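Local structure of uncharacterized protein (Burkholderia thailandensis, 6AR7) at residues 31-36 with 46-51; 166-171 with 181-186; 152-157 with 201-206; 57-62 with 127-132; 99-104 with 110-115. The protein is of unknown function but belongs to the LprI-like family of lysozyme inhibitors and is probably exported from the cytoplasm. One frame throughout, in Å; residues are numbered along the deposited sequence.

Interaction 1: 31-36 with 46-51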
# COMPACT_ATOMS: atom_id res chain seq x y z
N ARG A 31 8.02 -18.11 3.77
CA ARG A 31 7.65 -19.42 3.24
C ARG A 31 8.17 -20.55 4.13
O ARG A 31 7.44 -21.47 4.50
CB ARG A 31 8.19 -19.53 1.82
CG ARG A 31 7.45 -20.44 0.89
CD ARG A 31 7.86 -20.16 -0.56
NE ARG A 31 7.34 -18.87 -1.04
CZ ARG A 31 7.68 -18.30 -2.20
NH1 ARG A 31 8.54 -18.89 -3.01
NH2 ARG A 31 7.15 -17.13 -2.54
N GLN A 32 9.46 -20.49 4.47
CA GLN A 32 10.03 -21.47 5.39
C GLN A 32 9.36 -21.37 6.76
O GLN A 32 9.07 -22.38 7.39
CB GLN A 32 11.53 -21.25 5.49
CG GLN A 32 12.24 -21.52 4.19
CD GLN A 32 13.66 -21.01 4.17
OE1 GLN A 32 13.98 -20.01 4.80
NE2 GLN A 32 14.51 -21.69 3.44
N CYS A 33 9.08 -20.15 7.22
CA CYS A 33 8.44 -19.99 8.52
C CYS A 33 7.06 -20.65 8.54
O CYS A 33 6.74 -21.39 9.48
CB CYS A 33 8.33 -18.50 8.85
SG CYS A 33 7.61 -18.08 10.46
N LEU A 34 6.24 -20.42 7.50
CA LEU A 34 4.88 -20.99 7.46
C LEU A 34 4.90 -22.50 7.45
O LEU A 34 3.87 -23.12 7.74
CB LEU A 34 4.10 -20.50 6.22
CG LEU A 34 3.86 -18.99 6.17
CD1 LEU A 34 3.35 -18.52 4.78
CD2 LEU A 34 2.90 -18.61 7.27
N ALA A 35 6.03 -23.11 7.08
CA ALA A 35 6.18 -24.56 7.13
C ALA A 35 6.71 -25.07 8.47
O ALA A 35 6.85 -26.28 8.64
CB ALA A 35 7.13 -25.03 6.02
N ARG A 36 6.99 -24.20 9.44
CA ARG A 36 7.56 -24.66 10.71
C ARG A 36 6.56 -25.46 11.53
O ARG A 36 5.41 -25.06 11.68
CB ARG A 36 8.04 -23.49 11.56
CG ARG A 36 9.33 -22.89 11.09
CD ARG A 36 9.64 -21.57 11.81
NE ARG A 36 9.67 -21.70 13.26
CZ ARG A 36 10.16 -20.76 14.06
NH1 ARG A 36 10.66 -19.65 13.51
NH2 ARG A 36 10.16 -20.92 15.38
N ILE A 46 -0.09 -16.41 11.32
CA ILE A 46 -0.21 -14.96 11.39
C ILE A 46 1.07 -14.36 11.93
O ILE A 46 1.51 -13.29 11.49
CB ILE A 46 -1.45 -14.59 12.23
CG1 ILE A 46 -2.72 -14.96 11.45
CG2 ILE A 46 -1.47 -13.09 12.58
CD1 ILE A 46 -4.02 -14.77 12.22
N GLN A 47 1.70 -15.05 12.88
CA GLN A 47 2.97 -14.56 13.40
C GLN A 47 4.05 -14.58 12.32
O GLN A 47 4.87 -13.66 12.25
CB GLN A 47 3.42 -15.38 14.61
CG GLN A 47 4.60 -14.75 15.34
CD GLN A 47 5.13 -15.62 16.47
OE1 GLN A 47 4.46 -16.54 16.94
NE2 GLN A 47 6.34 -15.33 16.91
N CYS A 48 4.09 -15.62 11.49
CA CYS A 48 5.05 -15.59 10.38
C CYS A 48 4.81 -14.37 9.50
O CYS A 48 5.76 -13.68 9.10
CB CYS A 48 4.94 -16.85 9.54
SG CYS A 48 5.54 -18.39 10.29
N MSE A 49 3.54 -14.06 9.22
CA MSE A 49 3.24 -12.94 8.34
C MSE A 49 3.58 -11.63 9.01
O MSE A 49 4.09 -10.72 8.36
CB MSE A 49 1.75 -12.97 7.93
CG MSE A 49 1.41 -14.28 7.27
SE MSE A 49 -0.56 -14.59 7.12
CE MSE A 49 -0.76 -13.12 5.89
N ASP A 50 3.31 -11.55 10.32
CA ASP A 50 3.66 -10.33 11.05
C ASP A 50 5.17 -10.13 11.08
O ASP A 50 5.65 -8.99 10.98
CB ASP A 50 3.07 -10.37 12.46
CG ASP A 50 1.54 -10.17 12.48
OD1 ASP A 50 0.98 -9.64 11.50
OD2 ASP A 50 0.91 -10.55 13.49
N GLU A 51 5.94 -11.21 11.21
CA GLU A 51 7.40 -11.08 11.19
C GLU A 51 7.88 -10.62 9.81
O GLU A 51 8.79 -9.78 9.70
CB GLU A 51 8.05 -12.41 11.58
CG GLU A 51 8.03 -12.68 13.09
CD GLU A 51 8.21 -14.14 13.44
OE1 GLU A 51 8.33 -14.97 12.51
OE2 GLU A 51 8.21 -14.47 14.65
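Cys48 is the first residue of 46-51 to reach segment 31-36, and it does so covalently: its SG is bonded to SG of Cys33 at 2.1 Å. The central torsion of this disulfide is -83°, close to the 90° magnitude that a relaxed bridge prefers. The two half-cystines leave their helices differently. SG of Cys48 lies beside its own backbone N (chi1 -70°), whereas SG of Cys33 swings out opposite its backbone N (chi1 -178°), and the helices come close enough for the two CA atoms to lie 5.9 Å apart. Cys48 also offers its CB to Leu34, whose CD2 methyl lies 3.5 Å from that carbon and thereby flanks the bridge with an apolar branch. Met49, a selenomethionine, turns to helix 107-136 and packs on Ala114 and Asp115. One turn after Cys48, the extended side chain of Glu51 brings OE1 to 3.8 Å from SG of Cys33. The carboxylate of Glu51 is held mainly by a salt bridge from OE2 to Arg39, in the loop between the helices, with a weak bond from NE2 of Gln47 to the same oxygen at 3.1 Å. Arg39 also touches both cysteines and so lies against the sulfur bridge. The arrangement is that of a disulfide-stapled helical hairpin, tying the short helix 25-34 to the long helix 42-70 of this all-alpha protein.

Interaction 2: 166-171 with 181-186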
# COMPACT_ATOMS: atom_id res chain seq x y z
N ARG A 166 -16.56 3.41 -7.35
CA ARG A 166 -17.65 2.43 -7.30
C ARG A 166 -17.54 1.55 -6.06
O ARG A 166 -18.52 1.38 -5.31
CB ARG A 166 -17.61 1.58 -8.57
CG ARG A 166 -18.68 0.55 -8.65
CD ARG A 166 -18.86 0.14 -10.09
NE ARG A 166 -17.83 -0.78 -10.56
CZ ARG A 166 -17.88 -2.10 -10.39
NH1 ARG A 166 -18.91 -2.65 -9.75
NH2 ARG A 166 -16.91 -2.87 -10.86
N TYR A 167 -16.38 0.95 -5.84
CA TYR A 167 -16.24 0.12 -4.64
C TYR A 167 -16.21 0.96 -3.37
O TYR A 167 -16.68 0.51 -2.33
CB TYR A 167 -15.01 -0.78 -4.76
CG TYR A 167 -15.29 -1.93 -5.70
CD1 TYR A 167 -16.14 -2.96 -5.32
CD2 TYR A 167 -14.72 -1.97 -6.98
CE1 TYR A 167 -16.42 -4.01 -6.17
CE2 TYR A 167 -14.99 -3.03 -7.84
CZ TYR A 167 -15.84 -4.04 -7.43
OH TYR A 167 -16.12 -5.10 -8.27
N TYR A 168 -15.68 2.19 -3.44
CA TYR A 168 -15.73 3.07 -2.27
C TYR A 168 -17.17 3.30 -1.83
O TYR A 168 -17.50 3.21 -0.64
CB TYR A 168 -15.05 4.41 -2.57
CG TYR A 168 -15.17 5.42 -1.45
CD1 TYR A 168 -14.24 5.47 -0.43
CD2 TYR A 168 -16.24 6.32 -1.40
CE1 TYR A 168 -14.35 6.38 0.60
CE2 TYR A 168 -16.37 7.24 -0.37
CZ TYR A 168 -15.41 7.26 0.63
OH TYR A 168 -15.51 8.16 1.66
N GLU A 169 -18.05 3.59 -2.78
CA GLU A 169 -19.44 3.86 -2.43
C GLU A 169 -20.16 2.60 -1.95
O GLU A 169 -20.93 2.65 -0.99
CB GLU A 169 -20.16 4.48 -3.62
CG GLU A 169 -19.69 5.91 -3.87
CD GLU A 169 -19.97 6.83 -2.69
OE1 GLU A 169 -20.96 6.58 -1.96
OE2 GLU A 169 -19.19 7.78 -2.48
N LYS A 170 -19.91 1.46 -2.61
CA LYS A 170 -20.47 0.20 -2.14
C LYS A 170 -20.01 -0.12 -0.71
O LYS A 170 -20.82 -0.55 0.12
CB LYS A 170 -20.10 -0.93 -3.11
CG LYS A 170 -20.67 -2.30 -2.76
CD LYS A 170 -20.31 -3.33 -3.82
CE LYS A 170 -20.29 -4.75 -3.25
NZ LYS A 170 -19.36 -5.67 -3.99
N LEU A 171 -18.72 0.09 -0.41
CA LEU A 171 -18.23 -0.15 0.95
C LEU A 171 -18.86 0.82 1.94
O LEU A 171 -19.34 0.41 3.01
CB LEU A 171 -16.70 -0.01 0.99
CG LEU A 171 -16.04 -0.00 2.38
CD1 LEU A 171 -16.29 -1.29 3.17
CD2 LEU A 171 -14.53 0.24 2.23
N GLN A 181 -16.75 7.37 9.12
CA GLN A 181 -15.78 8.46 9.12
C GLN A 181 -14.36 7.92 9.00
O GLN A 181 -13.48 8.62 8.48
CB GLN A 181 -15.94 9.30 10.39
CG GLN A 181 -16.97 10.43 10.27
CD GLN A 181 -16.79 11.32 9.04
OE1 GLN A 181 -15.73 11.93 8.85
NE2 GLN A 181 -17.82 11.40 8.20
N THR A 182 -14.11 6.69 9.45
CA THR A 182 -12.77 6.12 9.29
C THR A 182 -12.48 5.77 7.84
O THR A 182 -11.34 5.87 7.40
CB THR A 182 -12.59 4.90 10.20
OG1 THR A 182 -13.24 3.76 9.63
CG2 THR A 182 -13.20 5.19 11.58
N LEU A 183 -13.50 5.36 7.07
CA LEU A 183 -13.29 5.18 5.63
C LEU A 183 -13.03 6.51 4.95
O LEU A 183 -12.11 6.63 4.14
CB LEU A 183 -14.51 4.49 5.01
CG LEU A 183 -14.57 4.41 3.48
CD1 LEU A 183 -13.38 3.67 2.87
CD2 LEU A 183 -15.89 3.77 3.03
N VAL A 184 -13.83 7.53 5.27
CA VAL A 184 -13.63 8.86 4.70
C VAL A 184 -12.22 9.35 4.98
O VAL A 184 -11.50 9.81 4.09
CB VAL A 184 -14.68 9.86 5.24
CG1 VAL A 184 -14.40 11.26 4.72
CG2 VAL A 184 -16.09 9.41 4.87
N ALA A 185 -11.79 9.24 6.24
CA ALA A 185 -10.47 9.75 6.62
C ALA A 185 -9.35 8.95 5.95
O ALA A 185 -8.38 9.52 5.43
CB ALA A 185 -10.34 9.73 8.14
N ALA A 186 -9.45 7.61 5.96
CA ALA A 186 -8.39 6.80 5.35
C ALA A 186 -8.29 7.07 3.86
O ALA A 186 -7.18 7.21 3.32
CB ALA A 186 -8.65 5.32 5.59
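Leu183 reaches between Tyr168 and Leu171, touching the ring with CG and CD1 and the leucine with both methyls. Its CG lies 3.5 Å from CE1 of Tyr168, meeting the ring at a slant, while CD1 sits between that ring atom and the methyl CD2 of Leu171, 3.7 Å from the latter. The other branch, CD2, rests 3.8 Å from CG of Leu171. Leu171 and Leu183 share one rotamer, CG opposite the backbone N (chi1 171° in both), and their side chains cross obliquely. The segments belong to helices 155-174 and 180-197, the two arms of an antiparallel helical hairpin; their local axes lie 11.3 Å apart at 158°. That is a wide spacing, spanned by the long side chains. Tyr168, which does not start out straight at the partner helix, gets across through its length: chi1 of 175° extends the ring from the backbone, and OH passes over the next residue, Val184, 3.5 Å from its CG2 methyl. This methyl is the branch of Val184 beside the backbone N. Helix 203-223 closes the same apolar layer, with Leu217 on Tyr168 and Phe220 on Leu171, while Leu96 of helix 73-101 packs on Leu183.

Interaction 3: 152-157 with 201-206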
# COMPACT_ATOMS: atom_id res chain seq x y z
N MSE A 152 -7.90 11.89 -16.40
CA MSE A 152 -8.90 11.59 -17.40
C MSE A 152 -8.36 11.55 -18.83
O MSE A 152 -9.04 11.06 -19.71
CB MSE A 152 -10.06 12.57 -17.30
CG MSE A 152 -9.70 13.99 -17.62
SE MSE A 152 -11.32 15.05 -17.70
CE MSE A 152 -12.60 13.59 -17.82
N ARG A 153 -7.12 12.00 -19.06
CA ARG A 153 -6.52 11.83 -20.38
C ARG A 153 -6.20 10.38 -20.66
O ARG A 153 -6.04 9.99 -21.83
CB ARG A 153 -5.23 12.65 -20.54
CG ARG A 153 -5.39 14.13 -20.35
CD ARG A 153 -4.25 14.93 -20.99
NE ARG A 153 -4.32 14.86 -22.45
CZ ARG A 153 -3.83 15.77 -23.28
NH1 ARG A 153 -3.21 16.85 -22.81
NH2 ARG A 153 -3.95 15.61 -24.59
N ASP A 154 -6.03 9.58 -19.62
CA ASP A 154 -5.58 8.20 -19.75
C ASP A 154 -6.75 7.29 -19.42
O ASP A 154 -7.14 7.17 -18.25
CB ASP A 154 -4.38 7.97 -18.83
CG ASP A 154 -3.90 6.52 -18.82
OD1 ASP A 154 -4.34 5.70 -19.65
OD2 ASP A 154 -3.08 6.18 -17.94
N ALA A 155 -7.29 6.60 -20.43
CA ALA A 155 -8.40 5.68 -20.20
C ALA A 155 -8.08 4.64 -19.12
O ALA A 155 -8.98 4.25 -18.35
CB ALA A 155 -8.80 5.00 -21.51
N ALA A 156 -6.82 4.21 -19.01
CA ALA A 156 -6.47 3.26 -17.94
C ALA A 156 -6.66 3.88 -16.56
O ALA A 156 -7.22 3.24 -15.65
CB ALA A 156 -5.03 2.78 -18.12
N CYS A 157 -6.23 5.13 -16.40
CA CYS A 157 -6.38 5.84 -15.13
C CYS A 157 -7.85 6.11 -14.85
O CYS A 157 -8.33 5.90 -13.72
CB CYS A 157 -5.58 7.15 -15.18
SG CYS A 157 -5.38 7.99 -13.60
N VAL A 201 6.44 8.77 -10.53
CA VAL A 201 6.37 7.43 -11.11
C VAL A 201 5.75 7.51 -12.50
O VAL A 201 5.14 8.52 -12.88
CB VAL A 201 5.59 6.46 -10.21
CG1 VAL A 201 6.20 6.38 -8.81
CG2 VAL A 201 4.12 6.87 -10.14
N SER A 202 5.89 6.42 -13.25
CA SER A 202 5.35 6.34 -14.60
C SER A 202 3.83 6.35 -14.58
O SER A 202 3.18 6.15 -13.54
CB SER A 202 5.84 5.07 -15.29
OG SER A 202 5.20 3.92 -14.76
N GLU A 203 3.24 6.62 -15.74
CA GLU A 203 1.79 6.57 -15.85
C GLU A 203 1.28 5.18 -15.50
O GLU A 203 0.24 5.04 -14.85
CB GLU A 203 1.34 7.00 -17.25
CG GLU A 203 -0.18 7.05 -17.41
CD GLU A 203 -0.85 8.19 -16.61
OE1 GLU A 203 -0.15 9.08 -16.09
OE2 GLU A 203 -2.10 8.19 -16.51
N GLY A 204 2.01 4.14 -15.91
CA GLY A 204 1.59 2.78 -15.59
C GLY A 204 1.57 2.52 -14.09
O GLY A 204 0.62 1.91 -13.58
N GLU A 205 2.59 2.99 -13.37
CA GLU A 205 2.60 2.84 -11.92
C GLU A 205 1.52 3.69 -11.26
O GLU A 205 0.97 3.30 -10.22
CB GLU A 205 3.98 3.20 -11.35
CG GLU A 205 5.10 2.41 -12.01
CD GLU A 205 6.31 2.23 -11.12
OE1 GLU A 205 6.12 2.02 -9.91
OE2 GLU A 205 7.44 2.30 -11.62
N ARG A 206 1.23 4.86 -11.82
CA ARG A 206 0.11 5.65 -11.33
C ARG A 206 -1.19 4.85 -11.41
O ARG A 206 -1.93 4.76 -10.43
CB ARG A 206 0.03 6.95 -12.14
CG ARG A 206 -1.18 7.83 -11.85
CD ARG A 206 -1.28 8.90 -12.93
NE ARG A 206 -2.13 10.01 -12.50
CZ ARG A 206 -2.39 11.10 -13.23
NH1 ARG A 206 -1.86 11.22 -14.44
NH2 ARG A 206 -3.17 12.06 -12.75
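Asp154 and Glu203 meet carboxylate to carboxylate, OD2 of Asp154 lying 2.7 Å from OE2 of Glu203. The side chains arrive from opposite directions, and their carboxylate planes are turned 54° apart. Two acid oxygens so close suggest that one of the groups may hold a proton, which the geometry does not locate. The pair also has a carbon side: CG of Glu203 is 3.1 Å from OD2 of Asp154. Beside it, SG of Cys157 stands over one face of the Arg206 guanidinium, displaced toward the rim and 4.0 Å from NE. Arg206 in turn fixes Glu203. The glutamate bends at chi2 (69°) and thus turns OE1 to NH1 of Arg206, a salt bridge of 3.2 Å that uses the syn lone pair and lies in the guanidinium plane. NH1 of Arg206 additionally donates to the backbone O of Arg149, so the arginine links its own helix to the loop before Cys151. Asp154 is fixed from its other oxygen: OD1 accepts from N of Ala156 at 3.0 Å, met from above the carboxylate plane. Farther out, Ser202 OG accepts from N of Glu205 at 3.1 Å, and the Cys157 sulfur is bonded to Cys151. Val207 and Ile210 of helix 203-223 lie against Cys157. The arrangement is that of two N-capped helix starts set side by side in a helical bundle, Asp154 opening helix 155-174 and Ser202 opening helix 203-223, with the Cys151-Cys157 disulfide tying the first turn of helix 155-174 to the chain just before it.

Interaction 4: 57-62 with 127-132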
# COMPACT_ATOMS: atom_id res chain seq x y z
N GLN A 57 9.03 -3.62 6.65
CA GLN A 57 9.07 -2.24 7.12
C GLN A 57 10.52 -1.78 7.28
O GLN A 57 10.85 -0.62 7.01
CB GLN A 57 8.28 -2.11 8.41
CG GLN A 57 8.30 -0.70 9.02
CD GLN A 57 7.73 0.35 8.07
OE1 GLN A 57 6.60 0.22 7.60
NE2 GLN A 57 8.51 1.40 7.81
N GLY A 58 11.41 -2.67 7.69
CA GLY A 58 12.82 -2.31 7.71
C GLY A 58 13.35 -2.00 6.32
O GLY A 58 14.19 -1.11 6.15
N GLU A 59 12.85 -2.71 5.31
CA GLU A 59 13.31 -2.43 3.95
C GLU A 59 12.72 -1.12 3.43
O GLU A 59 13.37 -0.42 2.64
CB GLU A 59 12.97 -3.59 3.02
CG GLU A 59 13.77 -4.84 3.37
CD GLU A 59 15.27 -4.57 3.38
OE1 GLU A 59 15.81 -4.21 2.31
OE2 GLU A 59 15.90 -4.68 4.46
N VAL A 60 11.51 -0.77 3.87
CA VAL A 60 10.97 0.55 3.56
C VAL A 60 11.90 1.63 4.08
O VAL A 60 12.30 2.54 3.35
CB VAL A 60 9.56 0.70 4.17
CG1 VAL A 60 9.12 2.17 4.12
CG2 VAL A 60 8.53 -0.19 3.45
N ASP A 61 12.29 1.52 5.35
CA ASP A 61 13.11 2.56 5.95
C ASP A 61 14.48 2.64 5.30
O ASP A 61 15.01 3.74 5.10
CB ASP A 61 13.19 2.35 7.46
CG ASP A 61 11.84 2.53 8.14
OD1 ASP A 61 11.03 3.30 7.59
OD2 ASP A 61 11.58 1.94 9.21
N ALA A 62 15.06 1.49 4.96
CA ALA A 62 16.39 1.48 4.36
C ALA A 62 16.36 1.97 2.92
O ALA A 62 17.29 2.66 2.48
CB ALA A 62 16.99 0.07 4.41
N ALA A 127 8.61 -0.20 -4.27
CA ALA A 127 8.56 1.06 -5.00
C ALA A 127 9.75 1.95 -4.64
O ALA A 127 10.37 2.55 -5.53
CB ALA A 127 7.25 1.79 -4.71
N LEU A 128 10.06 2.05 -3.35
CA LEU A 128 11.21 2.84 -2.93
C LEU A 128 12.49 2.25 -3.48
O LEU A 128 13.37 2.98 -3.96
CB LEU A 128 11.25 2.90 -1.40
CG LEU A 128 10.16 3.78 -0.78
CD1 LEU A 128 10.05 3.50 0.68
CD2 LEU A 128 10.53 5.24 -0.98
N ARG A 129 12.60 0.92 -3.46
CA ARG A 129 13.78 0.25 -4.00
C ARG A 129 13.94 0.54 -5.48
O ARG A 129 15.04 0.82 -5.95
CB ARG A 129 13.68 -1.26 -3.80
CG ARG A 129 13.97 -1.76 -2.43
CD ARG A 129 13.78 -3.27 -2.46
NE ARG A 129 14.13 -3.91 -1.21
CZ ARG A 129 14.07 -5.22 -1.02
NH1 ARG A 129 13.68 -6.00 -2.02
NH2 ARG A 129 14.44 -5.76 0.14
N GLY A 130 12.85 0.42 -6.24
CA GLY A 130 12.93 0.68 -7.66
C GLY A 130 13.41 2.08 -7.97
O GLY A 130 14.25 2.28 -8.86
N ALA A 131 12.91 3.07 -7.24
CA ALA A 131 13.36 4.44 -7.45
C ALA A 131 14.83 4.60 -7.07
O ALA A 131 15.61 5.16 -7.83
CB ALA A 131 12.49 5.42 -6.66
N ALA A 132 15.20 4.15 -5.88
CA ALA A 132 16.58 4.32 -5.43
C ALA A 132 17.55 3.63 -6.37
O ALA A 132 18.65 4.14 -6.61
CB ALA A 132 16.74 3.79 -4.01
O HOH W 1 15.33 -1.87 0.94
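OE1 of Glu59 is gripped by two donors, NH2 of Arg129 at 3.0 Å and a water at 2.8 Å. The arginine bond is nearly straight, with an N-H...O angle of 167°. It leaves NH2 in the guanidinium plane but reaches OE1 on the anti side, out of the carboxylate plane, and the two flat groups are turned 72° apart. The meeting is therefore a single-point salt bridge and not a two-pronged one. The same water donates to the backbone O of Glu59 and accepts from NE of Arg129 at 3.2 Å, so it ties the second nitrogen of the guanidinium edge to the glutamate. Arg129 reaches across on a chain extended from CG to NE, while Glu59 folds at chi2 (-55°). Farther inside, CD1 of Leu128 packs 3.8 Å from CG1 of Val60 and 3.6 Å from its backbone O. Trp79 and Gln83 of helix 73-101 line this buried side. NH1 of Arg129 makes a further salt bridge to Asp24, near the start of the chain. Shared between two acids and a water, the guanidinium is probably kept charged and firmly oriented, joining helices 42-70 and 107-136 above an apolar seam.

Interaction 5: 99-104 with 110-115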
# COMPACT_ATOMS: atom_id res chain seq x y z
N ALA A 99 -12.00 -1.45 11.81
CA ALA A 99 -13.44 -1.27 11.75
C ALA A 99 -14.09 -2.31 10.84
O ALA A 99 -15.18 -2.80 11.14
CB ALA A 99 -13.77 0.14 11.25
N VAL A 100 -13.43 -2.68 9.74
CA VAL A 100 -14.02 -3.69 8.87
C VAL A 100 -13.97 -5.07 9.52
O VAL A 100 -14.98 -5.78 9.58
CB VAL A 100 -13.34 -3.69 7.49
CG1 VAL A 100 -13.70 -4.96 6.71
CG2 VAL A 100 -13.77 -2.45 6.69
N TYR A 101 -12.80 -5.47 10.01
CA TYR A 101 -12.66 -6.86 10.44
C TYR A 101 -13.18 -7.13 11.84
O TYR A 101 -13.38 -8.30 12.18
CB TYR A 101 -11.20 -7.29 10.32
CG TYR A 101 -10.83 -7.58 8.89
CD1 TYR A 101 -11.13 -8.82 8.32
CD2 TYR A 101 -10.18 -6.64 8.10
CE1 TYR A 101 -10.78 -9.11 7.01
CE2 TYR A 101 -9.82 -6.92 6.79
CZ TYR A 101 -10.12 -8.15 6.25
OH TYR A 101 -9.78 -8.43 4.96
N GLU A 102 -13.44 -6.11 12.65
CA GLU A 102 -14.08 -6.38 13.93
C GLU A 102 -15.55 -6.76 13.77
O GLU A 102 -16.17 -7.19 14.74
CB GLU A 102 -13.94 -5.18 14.86
CG GLU A 102 -14.80 -3.98 14.48
CD GLU A 102 -14.74 -2.86 15.52
OE1 GLU A 102 -14.08 -3.07 16.57
OE2 GLU A 102 -15.35 -1.79 15.28
N THR A 103 -16.12 -6.62 12.58
CA THR A 103 -17.48 -7.09 12.34
C THR A 103 -17.52 -8.52 11.82
O THR A 103 -18.61 -9.00 11.48
CB THR A 103 -18.22 -6.17 11.35
OG1 THR A 103 -17.75 -6.41 10.02
CG2 THR A 103 -17.98 -4.70 11.69
N THR A 104 -16.37 -9.19 11.73
CA THR A 104 -16.20 -10.53 11.20
C THR A 104 -15.86 -11.52 12.31
O THR A 104 -15.49 -11.13 13.42
CB THR A 104 -15.06 -10.59 10.17
OG1 THR A 104 -13.79 -10.48 10.84
CG2 THR A 104 -15.19 -9.47 9.18
N ALA A 110 -9.33 -13.61 9.91
CA ALA A 110 -8.11 -13.20 10.60
C ALA A 110 -6.90 -13.27 9.68
O ALA A 110 -5.99 -12.45 9.78
CB ALA A 110 -7.88 -14.06 11.86
N MSE A 111 -6.89 -14.24 8.76
CA MSE A 111 -5.76 -14.41 7.85
C MSE A 111 -5.79 -13.31 6.79
O MSE A 111 -4.75 -12.75 6.45
CB MSE A 111 -5.78 -15.79 7.18
CG MSE A 111 -5.67 -16.99 8.15
SE MSE A 111 -4.05 -18.07 7.95
CE MSE A 111 -4.58 -19.69 8.90
N ALA A 112 -6.99 -13.02 6.28
CA ALA A 112 -7.13 -11.97 5.29
C ALA A 112 -6.68 -10.64 5.88
O ALA A 112 -6.01 -9.85 5.21
CB ALA A 112 -8.58 -11.88 4.79
N SER A 113 -7.05 -10.38 7.13
CA SER A 113 -6.66 -9.15 7.79
C SER A 113 -5.14 -9.05 7.91
O SER A 113 -4.55 -7.99 7.67
CB SER A 113 -7.32 -9.09 9.16
OG SER A 113 -6.97 -7.93 9.87
N ALA A 114 -4.49 -10.16 8.30
CA ALA A 114 -3.03 -10.16 8.41
C ALA A 114 -2.38 -9.89 7.05
O ALA A 114 -1.44 -9.09 6.96
CB ALA A 114 -2.55 -11.49 8.99
N ASP A 115 -2.87 -10.52 5.99
CA ASP A 115 -2.32 -10.24 4.66
C ASP A 115 -2.58 -8.80 4.23
O ASP A 115 -1.73 -8.18 3.58
CB ASP A 115 -2.89 -11.22 3.64
CG ASP A 115 -2.12 -11.22 2.34
OD1 ASP A 115 -0.88 -11.37 2.39
OD2 ASP A 115 -2.74 -11.05 1.28
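Tyr101 lays its ring flat on the start of helix 107-136, with Ser113 beneath its centre. CB of Ser113 lies 3.7 Å from the ring centroid and only 7° off the ring normal, a CH-pi contact over the face. Chi1 of -77° sets the ring beside the backbone N of Tyr101 and over the neighbouring helix. OG of Ser113 stands opposite its own backbone N (chi1 179°) and passes toward the CG-CD2 side of the ring, 3.9 Å from CD2 of Tyr101. The contact also takes in the main chain, for the Ser113 backbone N is 3.9 Å from CZ of Tyr101. At the far end of the ring, OH of Tyr101 rests 3.7 Å from CB of Ala112, which approaches the ring at a slant. The opposite face of the tyrosine carries CG1 of its neighbour Val100, displaced toward the rim, so both faces of the ring meet carbon. Tyr109, Met116 and Thr223 also pack on it. Behind the ring, the chain turns away from helix 73-101. The backbone O of Tyr101 accepts from both N and OG1 of Thr104, the hydroxyl bond being the shorter at 2.6 Å, and Thr103 OG1 donates to Val100 O. A type I beta turn over residues 101-104, followed closely by a new helix packed under the last aromatic of the old one, is the tight connection of a helical hairpin.

Interactions 1 and 4 both involve helix 42-70, and interaction 4 shares helix 107-136 with interaction 5; interactions 2 and 3 share helix 155-174. Interactions 1 and 5 touch, helix 42-70 packing on helix 107-136, and interactions 2 and 5 touch where Thr182 meets Ala99. Interactions 1 and 3 lie on opposite sides of the chain's centre, about 35 Å apart between centres, and each contains at least one half-cystine. Interaction 5 is a surface contact; the others are partly buried. The chemistry differs: leucine and tyrosine packing in interaction 2, a covalent bridge in 1, charged groups in 3, a salt bridge over buried apolar residues in 4, and an aromatic face at the surface in 5.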